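Local coordinates for protein antigen TpF1 (Treponema pallidum, PDB 2FJC) that binds iron and, as a mini-ferritin of the Dps family, probably oxidises and stores it, and may also have a structural role in the outer membrane, at residues E67-Q71 with L72-A76; A12-C15 with E16-Q20; G134-T137 with D138-T142. One frame throughout, in Å; residues are numbered along the deposited sequence.

Interaction 1 of 3, residues E67-Q71 with L72-A76; sequences ERLLQ and LGAQA. With FE (Fe (III) ion), chain R.
The guanidinium of Arg68 carries Leu72 on one face: methyl CD2 of Leu72 sits 3.7 Å from NH2 of Arg68, displaced toward the rim of the group, while the side-chain amide group of Gln71 lies in plane at an edge. An extended first torsion (chi1 179°) and a bend at the second carry the arginine chain across the leucine, and its polar end goes on to Thr132 and, as a salt bridge, to Asp129. The other flat group, the carboxylate of Glu67, takes no part in the turn and binds the iron(III) ion through OE2 at 2.4 Å. Asp63 of the same chain and His36 of a second subunit complete the iron site, which thus lies between subunits, as in other Dps proteins.

Here the helix ends in a Schellman motif. Ala74 N donates to Leu69 O at 3.1 Å, and Gly73 N to Leu70 O at 3.0 Å. Glycine suits the C-prime place because, at a phi of 90°, a beta carbon would jam against the preceding carbonyl oxygen. As the chain folds back, Leu69 grips it with both branches: CD1 meets CB of Ala74 at 3.9 Å and CD2 meets CA of Ala76 at 3.8 Å, small residues that allow close approach.

Leu69 and Leu72 also rest on helix 8-38, and Arg68 on helix 130-154.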
ATOM      1  N   GLU B  67      -4.385   9.352  28.975  1.00 36.20           N
ATOM      2  CA  GLU B  67      -4.536  10.649  28.345  1.00 37.25           C
ATOM      3  C   GLU B  67      -5.871  11.292  28.666  1.00 36.93           C
ATOM      4  O   GLU B  67      -5.974  12.516  28.720  1.00 36.50           O
ATOM      5  CB  GLU B  67      -4.379  10.528  26.837  1.00 37.78           C
ATOM      6  CG  GLU B  67      -3.115  11.184  26.336  1.00 42.97           C
ATOM      7  CD  GLU B  67      -2.306  10.274  25.438  1.00 43.82           C
ATOM      8  OE1 GLU B  67      -2.888   9.705  24.487  1.00 45.71           O
ATOM      9  OE2 GLU B  67      -1.091  10.137  25.684  1.00 44.08           O
ATOM     10  N   ARG B  68      -6.897  10.471  28.866  1.00 34.95           N
ATOM     11  CA  ARG B  68      -8.201  11.008  29.199  1.00 34.88           C
ATOM     12  C   ARG B  68      -8.087  11.621  30.587  1.00 35.39           C
ATOM     13  O   ARG B  68      -8.636  12.686  30.871  1.00 34.63           O
ATOM     14  CB  ARG B  68      -9.257   9.903  29.193  1.00 35.28           C
ATOM     15  CG  ARG B  68     -10.653  10.389  29.562  1.00 33.63           C
ATOM     16  CD  ARG B  68     -11.019  11.630  28.769  1.00 34.55           C
ATOM     17  NE  ARG B  68     -12.334  12.153  29.134  1.00 34.80           N
ATOM     18  CZ  ARG B  68     -12.762  13.366  28.802  1.00 34.89           C
ATOM     19  NH1 ARG B  68     -11.973  14.174  28.100  1.00 30.80           N
ATOM     20  NH2 ARG B  68     -13.963  13.777  29.180  1.00 34.19           N
ATOM     21  N   LEU B  69      -7.348  10.933  31.445  1.00 35.48           N
ATOM     22  CA  LEU B  69      -7.115  11.382  32.799  1.00 35.83           C
ATOM     23  C   LEU B  69      -6.426  12.751  32.749  1.00 35.70           C
ATOM     24  O   LEU B  69      -6.768  13.666  33.500  1.00 34.66           O
ATOM     25  CB  LEU B  69      -6.235  10.361  33.503  1.00 35.33           C
ATOM     26  CG  LEU B  69      -6.083  10.374  35.013  1.00 36.87           C
ATOM     27  CD1 LEU B  69      -7.436  10.408  35.688  1.00 36.86           C
ATOM     28  CD2 LEU B  69      -5.324   9.113  35.410  1.00 38.28           C
ATOM     29  N   LEU B  70      -5.457  12.888  31.856  1.00 35.59           N
ATOM     30  CA  LEU B  70      -4.743  14.151  31.714  1.00 37.88           C
ATOM     31  C   LEU B  70      -5.706  15.252  31.276  1.00 38.55           C
ATOM     32  O   LEU B  70      -5.651  16.374  31.771  1.00 39.50           O
ATOM     33  CB  LEU B  70      -3.618  14.014  30.681  1.00 38.04           C
ATOM     34  CG  LEU B  70      -2.494  13.056  31.068  1.00 38.37           C
ATOM     35  CD1 LEU B  70      -1.515  12.886  29.921  1.00 37.15           C
ATOM     36  CD2 LEU B  70      -1.802  13.605  32.304  1.00 38.18           C
ATOM     37  N   GLN B  71      -6.587  14.919  30.341  1.00 38.32           N
ATOM     38  CA  GLN B  71      -7.560  15.867  29.843  1.00 38.06           C
ATOM     39  C   GLN B  71      -8.491  16.333  30.943  1.00 38.45           C
ATOM     40  O   GLN B  71      -8.915  17.485  30.947  1.00 38.70           O
ATOM     41  CB  GLN B  71      -8.379  15.237  28.719  1.00 36.11           C
ATOM     42  CG  GLN B  71      -7.566  14.916  27.507  1.00 34.18           C
ATOM     43  CD  GLN B  71      -8.279  13.991  26.578  1.00 36.08           C
ATOM     44  OE1 GLN B  71      -7.647  13.294  25.792  1.00 41.32           O
ATOM     45  NE2 GLN B  71      -9.602  13.973  26.651  1.00 36.28           N
ATOM     46  N   LEU B  72      -8.807  15.438  31.874  1.00 38.51           N
ATOM     47  CA  LEU B  72      -9.704  15.775  32.966  1.00 38.98           C
ATOM     48  C   LEU B  72      -9.016  16.610  34.029  1.00 40.98           C
ATOM     49  O   LEU B  72      -9.596  16.892  35.075  1.00 41.60           O
ATOM     50  CB  LEU B  72     -10.291  14.507  33.584  1.00 37.38           C
ATOM     51  CG  LEU B  72     -11.315  13.784  32.698  1.00 37.03           C
ATOM     52  CD1 LEU B  72     -11.791  12.497  33.364  1.00 34.24           C
ATOM     53  CD2 LEU B  72     -12.485  14.706  32.433  1.00 33.82           C
ATOM     54  N   GLY B  73      -7.775  17.008  33.755  1.00 41.93           N
ATOM     55  CA  GLY B  73      -7.041  17.843  34.690  1.00 43.49           C
ATOM     56  C   GLY B  73      -6.217  17.121  35.739  1.00 45.16           C
ATOM     57  O   GLY B  73      -5.602  17.761  36.591  1.00 45.04           O
ATOM     58  N   ALA B  74      -6.205  15.794  35.696  1.00 46.39           N
ATOM     59  CA  ALA B  74      -5.432  15.021  36.663  1.00 48.26           C
ATOM     60  C   ALA B  74      -4.098  14.600  36.057  1.00 49.47           C
ATOM     61  O   ALA B  74      -3.839  14.826  34.872  1.00 51.50           O
ATOM     62  CB  ALA B  74      -6.212  13.788  37.100  1.00 47.23           C
ATOM     63  N   GLN B  75      -3.237  14.018  36.878  1.00 49.39           N
ATOM     64  CA  GLN B  75      -1.960  13.536  36.379  1.00 50.30           C
ATOM     65  C   GLN B  75      -2.071  12.020  36.444  1.00 48.14           C
ATOM     66  O   GLN B  75      -2.705  11.472  37.350  1.00 48.34           O
ATOM     67  CB  GLN B  75      -0.801  14.048  37.236  1.00 51.49           C
ATOM     68  CG  GLN B  75      -0.852  15.546  37.462  1.00 54.55           C
ATOM     69  CD  GLN B  75       0.513  16.157  37.661  1.00 56.52           C
ATOM     70  OE1 GLN B  75       1.239  16.414  36.700  1.00 58.89           O
ATOM     71  NE2 GLN B  75       0.878  16.387  38.914  1.00 58.92           N
ATOM     72  N   ALA B  76      -1.480  11.339  35.472  1.00 45.36           N
ATOM     73  CA  ALA B  76      -1.572   9.891  35.436  1.00 42.37           C
ATOM     74  C   ALA B  76      -0.492   9.197  36.242  1.00 40.12           C
ATOM     75  O   ALA B  76       0.646   9.673  36.326  1.00 39.29           O
ATOM     76  CB  ALA B  76      -1.530   9.407  33.987  1.00 40.93           C
TER
HETATM   77 FE    FE R 602       0.094   8.891  23.945  1.00 52.84          FE

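Interaction 2 of 3, residues A12-C15 with E16-Q20; sequences AAIC and EQLRQ
Ile14 and Leu18 stand one turn apart on helix 8-38, the first long helix of the ferritin-like four-helix bundle, and the contact is the ordinary i to i+4 contact of such a helix. Its backbone bonds run from Glu16 N to Ala12 O, from Gln17 N to Ala13 O, from Leu18 N to Ile14 O (2.8 Å, N-H...O angle 168°) and from Arg19 N to Cys15 O. The Leu18 bond is the shortest and straightest of the four.

The apolar contact is between the two branched side chains, which lie side by side and point the same way. CG2 of Ile14, placed opposite its own backbone N by chi1 of -73°, touches CD2 of Leu18 at 3.9 Å. Such apolar residues suit the inward side of the helix, where Leu18 meets Ile65 and Leu69 of helix 44-71 and Thr120 of helix 99-127. Cys15 is buried as well, against Leu69 and Leu72, with no other chain of the assembly touching this part of the helix.

The polar contacts gather on the exposed side, where charged residues are at home. OE2 of Glu16 lies at the edge of the Arg19 guanidinium, in its plane, but 3.8 Å from NE of Arg19, a long salt bridge. The other carboxylate oxygen is tied back to the preceding turn by a water that donates to Ala12 O at 2.7 Å and to Glu16 OE1 at 3.2 Å.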
ATOM      1  N   ALA B  12     -14.054  13.677  40.016  1.00 41.30           N
ATOM      2  CA  ALA B  12     -13.083  13.130  40.956  1.00 40.74           C
ATOM      3  C   ALA B  12     -13.227  11.621  41.045  1.00 40.10           C
ATOM      4  O   ALA B  12     -12.240  10.887  41.087  1.00 38.75           O
ATOM      5  CB  ALA B  12     -13.286  13.722  42.334  1.00 40.03           C
ATOM      6  N   ALA B  13     -14.469  11.158  41.100  1.00 38.58           N
ATOM      7  CA  ALA B  13     -14.726   9.727  41.184  1.00 37.78           C
ATOM      8  C   ALA B  13     -14.267   9.028  39.899  1.00 38.03           C
ATOM      9  O   ALA B  13     -13.685   7.946  39.941  1.00 36.77           O
ATOM     10  CB  ALA B  13     -16.199   9.471  41.415  1.00 35.09           C
ATOM     11  N   ILE B  14     -14.533   9.654  38.758  1.00 37.51           N
ATOM     12  CA  ILE B  14     -14.125   9.096  37.479  1.00 36.39           C
ATOM     13  C   ILE B  14     -12.598   9.045  37.381  1.00 37.56           C
ATOM     14  O   ILE B  14     -12.040   8.037  36.948  1.00 37.29           O
ATOM     15  CB  ILE B  14     -14.705   9.920  36.311  1.00 34.50           C
ATOM     16  CG1 ILE B  14     -16.205   9.647  36.196  1.00 34.04           C
ATOM     17  CG2 ILE B  14     -14.014   9.570  35.017  1.00 33.64           C
ATOM     18  CD1 ILE B  14     -16.939  10.571  35.256  1.00 31.27           C
ATOM     19  N   CYS B  15     -11.925  10.119  37.791  1.00 36.96           N
ATOM     20  CA  CYS B  15     -10.467  10.154  37.751  1.00 38.04           C
ATOM     21  C   CYS B  15      -9.864   9.061  38.618  1.00 39.02           C
ATOM     22  O   CYS B  15      -8.848   8.468  38.265  1.00 38.40           O
ATOM     23  CB  CYS B  15      -9.939  11.503  38.234  1.00 37.49           C
ATOM     24  SG  CYS B  15     -10.151  12.820  37.047  1.00 38.30           S
ATOM     25  N   GLU B  16     -10.490   8.798  39.759  1.00 40.56           N
ATOM     26  CA  GLU B  16      -9.990   7.768  40.661  1.00 41.47           C
ATOM     27  C   GLU B  16     -10.086   6.406  39.963  1.00 40.24           C
ATOM     28  O   GLU B  16      -9.189   5.581  40.063  1.00 38.22           O
ATOM     29  CB  GLU B  16     -10.793   7.765  41.966  1.00 43.85           C
ATOM     30  CG  GLU B  16     -10.015   7.222  43.164  1.00 49.72           C
ATOM     31  CD  GLU B  16      -8.586   7.780  43.241  1.00 54.09           C
ATOM     32  OE1 GLU B  16      -8.422   9.019  43.179  1.00 54.71           O
ATOM     33  OE2 GLU B  16      -7.625   6.979  43.360  1.00 56.23           O
ATOM     34  N   GLN B  17     -11.183   6.184  39.255  1.00 40.01           N
ATOM     35  CA  GLN B  17     -11.385   4.943  38.522  1.00 38.99           C
ATOM     36  C   GLN B  17     -10.341   4.840  37.418  1.00 38.54           C
ATOM     37  O   GLN B  17      -9.683   3.805  37.261  1.00 38.69           O
ATOM     38  CB  GLN B  17     -12.786   4.919  37.909  1.00 41.14           C
ATOM     39  CG  GLN B  17     -13.897   4.530  38.878  1.00 43.54           C
ATOM     40  CD  GLN B  17     -13.793   3.074  39.300  1.00 47.01           C
ATOM     41  OE1 GLN B  17     -14.094   2.159  38.520  1.00 46.58           O
ATOM     42  NE2 GLN B  17     -13.343   2.846  40.533  1.00 48.61           N
ATOM     43  N   LEU B  18     -10.187   5.923  36.656  1.00 37.09           N
ATOM     44  CA  LEU B  18      -9.219   5.972  35.565  1.00 35.64           C
ATOM     45  C   LEU B  18      -7.801   5.659  36.055  1.00 35.55           C
ATOM     46  O   LEU B  18      -7.081   4.889  35.427  1.00 35.42           O
ATOM     47  CB  LEU B  18      -9.268   7.344  34.894  1.00 31.60           C
ATOM     48  CG  LEU B  18     -10.129   7.457  33.633  1.00 31.35           C
ATOM     49  CD1 LEU B  18     -11.370   6.582  33.710  1.00 31.45           C
ATOM     50  CD2 LEU B  18     -10.492   8.906  33.427  1.00 28.24           C
ATOM     51  N   ARG B  19      -7.412   6.248  37.180  1.00 35.80           N
ATOM     52  CA  ARG B  19      -6.092   6.015  37.754  1.00 37.33           C
ATOM     53  C   ARG B  19      -5.897   4.538  38.018  1.00 36.96           C
ATOM     54  O   ARG B  19      -4.824   3.993  37.781  1.00 37.47           O
ATOM     55  CB  ARG B  19      -5.916   6.790  39.067  1.00 39.08           C
ATOM     56  CG  ARG B  19      -5.427   8.221  38.863  1.00 45.22           C
ATOM     57  CD  ARG B  19      -5.541   9.059  40.125  1.00 47.48           C
ATOM     58  NE  ARG B  19      -4.860   8.464  41.276  1.00 52.55           N
ATOM     59  CZ  ARG B  19      -3.538   8.431  41.448  1.00 54.37           C
ATOM     60  NH1 ARG B  19      -2.726   8.958  40.536  1.00 55.10           N
ATOM     61  NH2 ARG B  19      -3.025   7.889  42.549  1.00 56.26           N
ATOM     62  N   GLN B  20      -6.936   3.881  38.508  1.00 37.21           N
ATOM     63  CA  GLN B  20      -6.829   2.467  38.777  1.00 37.52           C
ATOM     64  C   GLN B  20      -6.736   1.675  37.474  1.00 36.41           C
ATOM     65  O   GLN B  20      -5.990   0.703  37.387  1.00 35.21           O
ATOM     66  CB  GLN B  20      -8.009   1.960  39.595  1.00 40.13           C
ATOM     67  CG  GLN B  20      -7.886   0.471  39.833  1.00 46.42           C
ATOM     68  CD  GLN B  20      -8.920  -0.071  40.773  1.00 51.83           C
ATOM     69  OE1 GLN B  20     -10.123  -0.047  40.477  1.00 53.58           O
ATOM     70  NE2 GLN B  20      -8.464  -0.576  41.924  1.00 52.63           N
TER
HETATM   71  O   HOH W   1      -9.897  11.736  42.223  1.00 38.01           O

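Interaction 3 of 3, residues G134-T137 with D138-T142; sequences GIIT and DILRT
Regular i to i+4 bonds carry the backbone through this part of helix 130-154: Asp138 N to Gly134 O, Ile139 N to Ile135 O at a long 3.3 Å, Leu140 N to Ile136 O at 2.7 Å, and Arg141 N to Thr137 O.

Among the side chains, the tightest apolar contact is between Ile136 and Leu140, whose chains cross at a slant, with CG2 of Ile136 only 3.5 Å from CD2 of Leu140. Leu140 has a chi1 of -120°, away from any staggered value, which may reflect strain or the limits of the model at this resolution. Ile135 and Ile139 form a looser pair, CG2 of Ile135 lying 4.3 Å from CD1 of Ile139; here CG1 of Ile139 runs back past the carbonyl oxygen of Ile135, at 3.4 Å. The isoleucines suit this largely apolar side, since each offers a methyl close to the helix surface.

The polar residues serve other turns and other chains. Thr137 folds OG1 back to Asp133 O, a bond that satisfies the hydroxyl of a buried threonine within its own helix, and Thr142 OG1 likewise donates to Ile139 O at 3.0 Å. Between chains, OD2 of Asp138 forms a salt bridge with Arg141 of a third subunit, and NH1 of Arg141 makes the reciprocal one with Asp138 of a fourth subunit. Arg141 also packs on Gly134 of that fourth subunit, where the lack of a side chain leaves room for it to come close.

Within the subunit, Ile136, Ile139 and Leu140 lean on Phe117 of helix 99-127, and Ile135 and Ile139 face Thr64 and Ala61, respectively, on helix 44-71.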
ATOM      1  N   GLY B 134     -17.569   7.028  26.004  1.00 32.12           N
ATOM      2  CA  GLY B 134     -17.197   6.438  24.730  1.00 31.25           C
ATOM      3  C   GLY B 134     -15.859   5.716  24.759  1.00 32.21           C
ATOM      4  O   GLY B 134     -15.703   4.640  24.174  1.00 31.13           O
ATOM      5  N   ILE B 135     -14.884   6.302  25.440  1.00 30.57           N
ATOM      6  CA  ILE B 135     -13.582   5.685  25.545  1.00 31.12           C
ATOM      7  C   ILE B 135     -13.674   4.342  26.276  1.00 33.44           C
ATOM      8  O   ILE B 135     -13.180   3.328  25.779  1.00 34.24           O
ATOM      9  CB  ILE B 135     -12.586   6.613  26.286  1.00 31.30           C
ATOM     10  CG1 ILE B 135     -12.216   7.796  25.383  1.00 28.61           C
ATOM     11  CG2 ILE B 135     -11.340   5.830  26.718  1.00 26.94           C
ATOM     12  CD1 ILE B 135     -11.315   8.823  26.056  1.00 28.32           C
ATOM     13  N   ILE B 136     -14.295   4.322  27.450  1.00 34.03           N
ATOM     14  CA  ILE B 136     -14.408   3.066  28.187  1.00 34.81           C
ATOM     15  C   ILE B 136     -15.259   2.051  27.438  1.00 34.36           C
ATOM     16  O   ILE B 136     -14.912   0.876  27.381  1.00 34.35           O
ATOM     17  CB  ILE B 136     -14.992   3.276  29.616  1.00 35.57           C
ATOM     18  CG1 ILE B 136     -13.871   3.674  30.570  1.00 33.77           C
ATOM     19  CG2 ILE B 136     -15.630   1.998  30.136  1.00 32.70           C
ATOM     20  CD1 ILE B 136     -13.305   4.990  30.274  1.00 37.51           C
ATOM     21  N   THR B 137     -16.364   2.499  26.858  1.00 33.95           N
ATOM     22  CA  THR B 137     -17.233   1.589  26.121  1.00 34.69           C
ATOM     23  C   THR B 137     -16.486   0.906  24.966  1.00 35.46           C
ATOM     24  O   THR B 137     -16.696  -0.277  24.709  1.00 34.91           O
ATOM     25  CB  THR B 137     -18.476   2.328  25.564  1.00 33.20           C
ATOM     26  OG1 THR B 137     -19.246   2.861  26.651  1.00 32.06           O
ATOM     27  CG2 THR B 137     -19.344   1.375  24.761  1.00 30.79           C
ATOM     28  N   ASP B 138     -15.620   1.644  24.270  1.00 35.41           N
ATOM     29  CA  ASP B 138     -14.864   1.062  23.163  1.00 34.98           C
ATOM     30  C   ASP B 138     -13.977  -0.060  23.688  1.00 34.56           C
ATOM     31  O   ASP B 138     -13.854  -1.116  23.073  1.00 33.98           O
ATOM     32  CB  ASP B 138     -13.985   2.109  22.469  1.00 35.86           C
ATOM     33  CG  ASP B 138     -14.776   3.028  21.542  1.00 39.78           C
ATOM     34  OD1 ASP B 138     -15.950   2.710  21.238  1.00 39.22           O
ATOM     35  OD2 ASP B 138     -14.212   4.064  21.108  1.00 40.71           O
ATOM     36  N   ILE B 139     -13.346   0.191  24.824  1.00 34.15           N
ATOM     37  CA  ILE B 139     -12.478  -0.784  25.455  1.00 33.90           C
ATOM     38  C   ILE B 139     -13.320  -1.970  25.924  1.00 34.39           C
ATOM     39  O   ILE B 139     -12.927  -3.119  25.767  1.00 35.70           O
ATOM     40  CB  ILE B 139     -11.750  -0.147  26.639  1.00 32.57           C
ATOM     41  CG1 ILE B 139     -10.781   0.921  26.120  1.00 30.45           C
ATOM     42  CG2 ILE B 139     -11.030  -1.211  27.439  1.00 31.68           C
ATOM     43  CD1 ILE B 139     -10.135   1.774  27.219  1.00 30.43           C
ATOM     44  N   LEU B 140     -14.482  -1.677  26.491  1.00 33.95           N
ATOM     45  CA  LEU B 140     -15.398  -2.700  26.961  1.00 32.88           C
ATOM     46  C   LEU B 140     -15.793  -3.615  25.789  1.00 33.93           C
ATOM     47  O   LEU B 140     -15.942  -4.827  25.956  1.00 32.73           O
ATOM     48  CB  LEU B 140     -16.645  -2.032  27.539  1.00 32.51           C
ATOM     49  CG  LEU B 140     -17.096  -2.214  28.990  1.00 33.34           C
ATOM     50  CD1 LEU B 140     -15.992  -2.758  29.884  1.00 32.93           C
ATOM     51  CD2 LEU B 140     -17.595  -0.860  29.479  1.00 30.10           C
ATOM     52  N   ARG B 141     -15.961  -3.039  24.605  1.00 34.27           N
ATOM     53  CA  ARG B 141     -16.337  -3.830  23.449  1.00 36.15           C
ATOM     54  C   ARG B 141     -15.239  -4.816  23.075  1.00 36.85           C
ATOM     55  O   ARG B 141     -15.527  -5.986  22.840  1.00 36.08           O
ATOM     56  CB  ARG B 141     -16.662  -2.946  22.244  1.00 37.75           C
ATOM     57  CG  ARG B 141     -17.215  -3.746  21.065  1.00 42.76           C
ATOM     58  CD  ARG B 141     -17.470  -2.898  19.814  1.00 45.68           C
ATOM     59  NE  ARG B 141     -18.160  -1.644  20.115  1.00 49.32           N
ATOM     60  CZ  ARG B 141     -18.792  -0.902  19.206  1.00 50.34           C
ATOM     61  NH1 ARG B 141     -18.826  -1.293  17.936  1.00 49.02           N
ATOM     62  NH2 ARG B 141     -19.380   0.235  19.565  1.00 49.66           N
ATOM     63  N   THR B 142     -13.985  -4.366  23.031  1.00 36.30           N
ATOM     64  CA  THR B 142     -12.914  -5.286  22.672  1.00 37.99           C
ATOM     65  C   THR B 142     -12.706  -6.340  23.770  1.00 38.17           C
ATOM     66  O   THR B 142     -12.362  -7.489  23.476  1.00 39.33           O
ATOM     67  CB  THR B 142     -11.576  -4.553  22.376  1.00 38.14           C
ATOM     68  OG1 THR B 142     -11.020  -4.053  23.592  1.00 42.91           O
ATOM     69  CG2 THR B 142     -11.798  -3.400  21.419  1.00 36.17           C
TER

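Along the chain interaction 2 comes first, on helix 8-38, then interaction 1 at the end of helix 44-71, and last interaction 3 on helix 130-154, so three of the four long helices of the bundle are sampled. Interactions 1 and 2 are neighbours, their centres about 10 Å apart, with Leu69 and Leu72 packed against residues 15-19. Interaction 3 lies farther off, its centre about 18 Å from that of interaction 1 and about 16 Å from that of interaction 2, yet touches both, through Ile135 on Arg68 and Ile136 on Leu18. Interactions 1 and 3 also meet the same third subunit, joining the iron-binding bundle to the twelve-chain assembly.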